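Local structure of actin-related protein 8 (Homo sapiens, 4FO0) at residues N219-L222 against M223-F227; E190-L193 against K194-K197. The protein belongs to the actin family, binds ATP but does not polymerize, and serves as a proposed core component of the INO80 chromatin-remodelling complex. All blocks are in the same frame, centred on the assembly; numbering follows the deposited sequence.

Overall arrangement
Both contacts are short local turns on the way from a helix to a strand of the actin-type fold. Contact 2 comes first along the chain, in the connection from helix 170-187 to strand 200-205. Contact 1 follows at the C-terminal end of helix 211-225, where the chain turns toward strand 229-234; strands 200-205 and 229-234 are parallel neighbours in one mixed sheet. The contact centres lie about 12 Å apart, on the same side of the chain's centre, and the two turns touch directly: L196 CD1 packs 3.9 Å from F227 CE2 and also meets the backbone of M225 at the end of the helix. Two helix-to-strand connections thus meet side by side, away from the annotated ATP site.

Contact 1 (N219-L222 against M223-F227); sequences NMIL and MKMGF
The methyl CG2 of I221 is the bump that F227 packs against, where helix 211-225 closes the helical part of a beta-alpha-beta unit with a widened, pi-type turn. CG2 meets ring atom CD2 of F227 at 3.4 Å, approaching the ring obliquely, because chi1 of I221 (-61°) sets CG2 anti to the backbone N. The ring also turns its edge to I221 O, which lies in the ring plane and accepts F227 N at 3.3 Å; G226 N gives the same oxygen a weak bond. G226, the first residue to leave the helix, has positive phi, and there the chain breaks from the helical path. One step earlier, M220 O takes M225 N at 2.9 Å and, weakly, K224 N. Beside this, I221 CD1 reaches M225 SD at 4.0 Å, and L222 CD2 lies against F227 O, while the side chain of F227 also touches C201 of strand 200-205. Replacing F227 by alanine would remove the ring and is likely to leave I221 CG2 and L196 without the surface they pack on. One turn earlier along the helix, N219 crosses M223 at about a right angle; its OD1, hydrogen-bonded to W577 NE1, lies 3.3 Å from M223 CG.

Contact 2 (E190-L193 against K194-K197); sequences EIPL and KDLK
P192 and D195 meet at the start of a 3-10 turn, in the connection that leads from helix 170-187 to strand 200-205 of the actin fold. Two backbone hydrogen bonds, each spanning three residues, define the turn. D195 N reaches P192 O at 2.9 Å, and L196 N reaches L193 O at 3.1 Å in a nearly straight bond (170° at the hydrogen). In both, the donor sits above the carbonyl plane, consistent with the tight winding of a 3-10 turn. A second group of contacts is van der Waals packing around the proline ring. Carboxylate oxygen D195 OD2 lies 3.7 Å from P192 CD and equally near CG, the two side chains crossing obliquely. K194 CG sits between its own backbone N and carbonyl carbon (chi1 63°), which brings it within 4.2 Å of P192 CB before the extended chain runs off. Purely apolar contacts make up the third group, beside helix 170-187, where I191 touches I185 and L193 touches S182 and Q186. L196 is the common partner there, since I191 crosses it at about a right angle, with CG2 reaching L196 CD2. L193 lies alongside L196, both pointing the same way, and L193 CD2 comes 3.9 Å from L196 CD1.

Contact 1 (N219-L222 against M223-F227)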
ATOM      1  N   ASN A 219      -3.965   2.528 -23.141  1.00 40.52           N
ATOM      2  CA  ASN A 219      -4.119   1.789 -24.379  1.00 41.33           C
ATOM      3  C   ASN A 219      -4.753   0.437 -24.100  1.00 40.27           C
ATOM      4  O   ASN A 219      -5.621  -0.030 -24.834  1.00 41.75           O
ATOM      5  CB  ASN A 219      -2.792   1.645 -25.121  1.00 36.37           C
ATOM      6  CG  ASN A 219      -2.953   0.909 -26.432  1.00 44.29           C
ATOM      7  OD1 ASN A 219      -3.450   1.460 -27.418  1.00 44.88           O
ATOM      8  ND2 ASN A 219      -2.553  -0.352 -26.445  1.00 43.75           N
ATOM      9  N   MET A 220      -4.330  -0.176 -23.007  1.00 38.14           N
ATOM     10  CA  MET A 220      -4.851  -1.471 -22.639  1.00 36.63           C
ATOM     11  C   MET A 220      -6.347  -1.368 -22.335  1.00 40.10           C
ATOM     12  O   MET A 220      -7.143  -2.143 -22.862  1.00 46.34           O
ATOM     13  CB  MET A 220      -4.077  -2.048 -21.449  1.00 36.77           C
ATOM     14  CG  MET A 220      -4.582  -3.407 -21.048  1.00 44.00           C
ATOM     15  SD  MET A 220      -4.237  -3.870 -19.352  1.00 60.32           S
ATOM     16  CE  MET A 220      -4.791  -2.430 -18.438  1.00 43.88           C
ATOM     17  N   ILE A 221      -6.726  -0.417 -21.487  1.00 27.63           N
ATOM     18  CA  ILE A 221      -8.134  -0.225 -21.137  1.00 41.18           C
ATOM     19  C   ILE A 221      -9.041  -0.049 -22.358  1.00 43.75           C
ATOM     20  O   ILE A 221     -10.061  -0.726 -22.504  1.00 39.70           O
ATOM     21  CB  ILE A 221      -8.337   1.024 -20.268  1.00 45.28           C
ATOM     22  CG1 ILE A 221      -7.576   0.896 -18.954  1.00 42.12           C
ATOM     23  CG2 ILE A 221      -9.805   1.209 -19.997  1.00 33.54           C
ATOM     24  CD1 ILE A 221      -7.955  -0.334 -18.206  1.00 48.23           C
ATOM     25  N   LEU A 222      -8.665   0.881 -23.228  1.00 42.18           N
ATOM     26  CA  LEU A 222      -9.485   1.238 -24.374  1.00 42.51           C
ATOM     27  C   LEU A 222      -9.417   0.213 -25.507  1.00 44.97           C
ATOM     28  O   LEU A 222     -10.449  -0.278 -25.975  1.00 42.21           O
ATOM     29  CB  LEU A 222      -9.092   2.633 -24.880  1.00 42.59           C
ATOM     30  CG  LEU A 222      -9.416   3.757 -23.896  1.00 35.54           C
ATOM     31  CD1 LEU A 222      -9.016   5.086 -24.470  1.00 48.72           C
ATOM     32  CD2 LEU A 222     -10.895   3.749 -23.544  1.00 41.29           C
ATOM     33  N   MET A 223      -8.201  -0.120 -25.930  1.00 37.77           N
ATOM     34  CA  MET A 223      -7.999  -0.968 -27.099  1.00 38.92           C
ATOM     35  C   MET A 223      -8.074  -2.474 -26.824  1.00 44.54           C
ATOM     36  O   MET A 223      -8.674  -3.217 -27.590  1.00 51.72           O
ATOM     37  CB  MET A 223      -6.670  -0.627 -27.797  1.00 29.81           C
ATOM     38  CG  MET A 223      -6.563   0.794 -28.347  1.00 40.41           C
ATOM     39  SD  MET A 223      -7.970   1.344 -29.362  1.00 57.36           S
ATOM     40  CE  MET A 223      -9.178   1.659 -28.084  1.00 47.87           C
ATOM     41  N   LYS A 224      -7.457  -2.932 -25.746  1.00 46.67           N
ATOM     42  CA  LYS A 224      -7.378  -4.368 -25.489  1.00 44.69           C
ATOM     43  C   LYS A 224      -8.588  -4.892 -24.711  1.00 42.45           C
ATOM     44  O   LYS A 224      -9.069  -5.985 -24.964  1.00 48.20           O
ATOM     45  CB  LYS A 224      -6.092  -4.701 -24.725  1.00 42.66           C
ATOM     46  CG  LYS A 224      -4.817  -4.409 -25.476  1.00 46.50           C
ATOM     47  CD  LYS A 224      -4.364  -5.631 -26.255  1.00 65.21           C
ATOM     48  CE  LYS A 224      -3.023  -5.387 -26.928  1.00 74.23           C
ATOM     49  NZ  LYS A 224      -1.982  -4.949 -25.950  1.00 53.04           N
ATOM     50  N   MET A 225      -9.070  -4.121 -23.747  1.00 42.80           N
ATOM     51  CA  MET A 225     -10.139  -4.609 -22.890  1.00 38.54           C
ATOM     52  C   MET A 225     -11.524  -4.200 -23.402  1.00 56.43           C
ATOM     53  O   MET A 225     -12.506  -4.914 -23.183  1.00 49.53           O
ATOM     54  CB  MET A 225      -9.939  -4.133 -21.457  1.00 39.71           C
ATOM     55  CG  MET A 225      -8.931  -4.936 -20.668  1.00 44.27           C
ATOM     56  SD  MET A 225      -8.701  -4.196 -19.043  1.00 47.05           S
ATOM     57  CE  MET A 225      -9.795  -5.177 -18.030  1.00 42.66           C
ATOM     58  N   GLY A 226     -11.606  -3.051 -24.069  1.00 35.16           N
ATOM     59  CA  GLY A 226     -12.822  -2.681 -24.763  1.00 43.24           C
ATOM     60  C   GLY A 226     -13.749  -1.679 -24.109  1.00 48.93           C
ATOM     61  O   GLY A 226     -14.908  -1.558 -24.511  1.00 49.88           O
ATOM     62  N   PHE A 227     -13.255  -0.967 -23.102  1.00 45.33           N
ATOM     63  CA  PHE A 227     -13.989   0.156 -22.548  1.00 41.09           C
ATOM     64  C   PHE A 227     -14.145   1.200 -23.631  1.00 48.51           C
ATOM     65  O   PHE A 227     -13.296   1.306 -24.506  1.00 57.23           O
ATOM     66  CB  PHE A 227     -13.212   0.772 -21.406  1.00 39.50           C
ATOM     67  CG  PHE A 227     -13.282  -0.009 -20.147  1.00 43.69           C
ATOM     68  CD1 PHE A 227     -14.241   0.291 -19.189  1.00 48.80           C
ATOM     69  CD2 PHE A 227     -12.387  -1.036 -19.907  1.00 43.79           C
ATOM     70  CE1 PHE A 227     -14.313  -0.424 -18.010  1.00 43.42           C
ATOM     71  CE2 PHE A 227     -12.450  -1.759 -18.735  1.00 44.78           C
ATOM     72  CZ  PHE A 227     -13.422  -1.449 -17.780  1.00 52.94           C
TER

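Contact 2 (E190-L193 against K194-K197)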
ATOM      1  N   GLU A 190     -19.074  -9.422 -11.861  1.00 58.98           N
ATOM      2  CA  GLU A 190     -19.950 -10.225 -12.695  1.00 51.91           C
ATOM      3  C   GLU A 190     -20.369  -9.478 -13.954  1.00 44.77           C
ATOM      4  O   GLU A 190     -21.547  -9.384 -14.278  1.00 55.49           O
ATOM      5  CB  GLU A 190     -21.164 -10.672 -11.893  1.00 54.14           C
ATOM      6  CG  GLU A 190     -20.788 -11.553 -10.714  1.00 62.87           C
ATOM      7  CD  GLU A 190     -21.994 -12.058  -9.948  1.00 79.36           C
ATOM      8  OE1 GLU A 190     -23.124 -11.653 -10.292  1.00 98.30           O
ATOM      9  OE2 GLU A 190     -21.815 -12.856  -9.002  1.00 94.38           O
ATOM     10  N   ILE A 191     -19.382  -8.954 -14.662  1.00 43.00           N
ATOM     11  CA  ILE A 191     -19.619  -8.268 -15.915  1.00 41.89           C
ATOM     12  C   ILE A 191     -18.880  -8.998 -17.014  1.00 55.56           C
ATOM     13  O   ILE A 191     -17.657  -9.060 -16.996  1.00 55.99           O
ATOM     14  CB  ILE A 191     -19.102  -6.835 -15.847  1.00 38.45           C
ATOM     15  CG1 ILE A 191     -19.855  -6.067 -14.762  1.00 43.76           C
ATOM     16  CG2 ILE A 191     -19.228  -6.142 -17.200  1.00 37.42           C
ATOM     17  CD1 ILE A 191     -19.400  -4.651 -14.620  1.00 40.65           C
ATOM     18  N   PRO A 192     -19.623  -9.576 -17.966  1.00 59.00           N
ATOM     19  CA  PRO A 192     -19.011 -10.275 -19.098  1.00 45.42           C
ATOM     20  C   PRO A 192     -18.148  -9.318 -19.897  1.00 51.10           C
ATOM     21  O   PRO A 192     -18.526  -8.164 -20.113  1.00 52.87           O
ATOM     22  CB  PRO A 192     -20.214 -10.721 -19.939  1.00 50.96           C
ATOM     23  CG  PRO A 192     -21.364 -10.730 -18.986  1.00 45.68           C
ATOM     24  CD  PRO A 192     -21.093  -9.622 -18.011  1.00 57.53           C
ATOM     25  N   LEU A 193     -16.999  -9.809 -20.339  1.00 49.49           N
ATOM     26  CA  LEU A 193     -16.003  -8.974 -20.988  1.00 50.90           C
ATOM     27  C   LEU A 193     -16.508  -8.365 -22.284  1.00 52.41           C
ATOM     28  O   LEU A 193     -16.184  -7.221 -22.616  1.00 48.47           O
ATOM     29  CB  LEU A 193     -14.723  -9.776 -21.225  1.00 48.74           C
ATOM     30  CG  LEU A 193     -13.982 -10.101 -19.925  1.00 55.32           C
ATOM     31  CD1 LEU A 193     -12.630 -10.668 -20.243  1.00 42.93           C
ATOM     32  CD2 LEU A 193     -13.850  -8.859 -19.043  1.00 41.30           C
ATOM     33  N   LYS A 194     -17.307  -9.134 -23.015  1.00 53.65           N
ATOM     34  CA  LYS A 194     -17.884  -8.654 -24.264  1.00 51.87           C
ATOM     35  C   LYS A 194     -18.749  -7.414 -24.055  1.00 57.44           C
ATOM     36  O   LYS A 194     -19.066  -6.720 -25.020  1.00 65.41           O
ATOM     37  CB  LYS A 194     -18.713  -9.755 -24.922  1.00 60.13           C
ATOM     38  CG  LYS A 194     -19.903 -10.203 -24.090  1.00 64.01           C
ATOM     39  CD  LYS A 194     -20.665 -11.304 -24.800  1.00 69.44           C
ATOM     40  CE  LYS A 194     -21.997 -11.592 -24.124  1.00 85.90           C
ATOM     41  NZ  LYS A 194     -22.915 -12.307 -25.057  1.00 90.10           N
ATOM     42  N   ASP A 195     -19.123  -7.135 -22.802  1.00 60.13           N
ATOM     43  CA  ASP A 195     -19.993  -5.995 -22.491  1.00 48.33           C
ATOM     44  C   ASP A 195     -19.278  -4.700 -22.170  1.00 52.38           C
ATOM     45  O   ASP A 195     -19.929  -3.675 -21.974  1.00 54.55           O
ATOM     46  CB  ASP A 195     -20.928  -6.309 -21.326  1.00 47.06           C
ATOM     47  CG  ASP A 195     -21.963  -7.348 -21.680  1.00 75.85           C
ATOM     48  OD1 ASP A 195     -22.041  -7.717 -22.875  1.00 79.72           O
ATOM     49  OD2 ASP A 195     -22.697  -7.790 -20.766  1.00 73.47           O
ATOM     50  N   LEU A 196     -17.953  -4.732 -22.094  1.00 47.77           N
ATOM     51  CA  LEU A 196     -17.238  -3.548 -21.637  1.00 48.22           C
ATOM     52  C   LEU A 196     -17.469  -2.338 -22.542  1.00 44.31           C
ATOM     53  O   LEU A 196     -17.268  -1.197 -22.125  1.00 49.83           O
ATOM     54  CB  LEU A 196     -15.749  -3.842 -21.423  1.00 43.41           C
ATOM     55  CG  LEU A 196     -15.497  -4.719 -20.186  1.00 50.85           C
ATOM     56  CD1 LEU A 196     -14.033  -5.047 -20.002  1.00 38.54           C
ATOM     57  CD2 LEU A 196     -16.036  -4.059 -18.930  1.00 44.89           C
ATOM     58  N   LYS A 197     -17.911  -2.591 -23.769  1.00 39.99           N
ATOM     59  CA  LYS A 197     -18.235  -1.514 -24.705  1.00 47.76           C
ATOM     60  C   LYS A 197     -19.301  -0.552 -24.170  1.00 50.42           C
ATOM     61  O   LYS A 197     -19.371   0.600 -24.606  1.00 49.00           O
ATOM     62  CB  LYS A 197     -18.683  -2.086 -26.049  1.00 42.27           C
ATOM     63  CG  LYS A 197     -19.893  -2.993 -25.975  1.00 57.28           C
ATOM     64  CD  LYS A 197     -20.098  -3.688 -27.317  1.00 74.10           C
ATOM     65  CE  LYS A 197     -21.214  -4.721 -27.273  1.00 84.13           C
ATOM     66  NZ  LYS A 197     -21.094  -5.704 -28.392  1.00 79.60           N
TER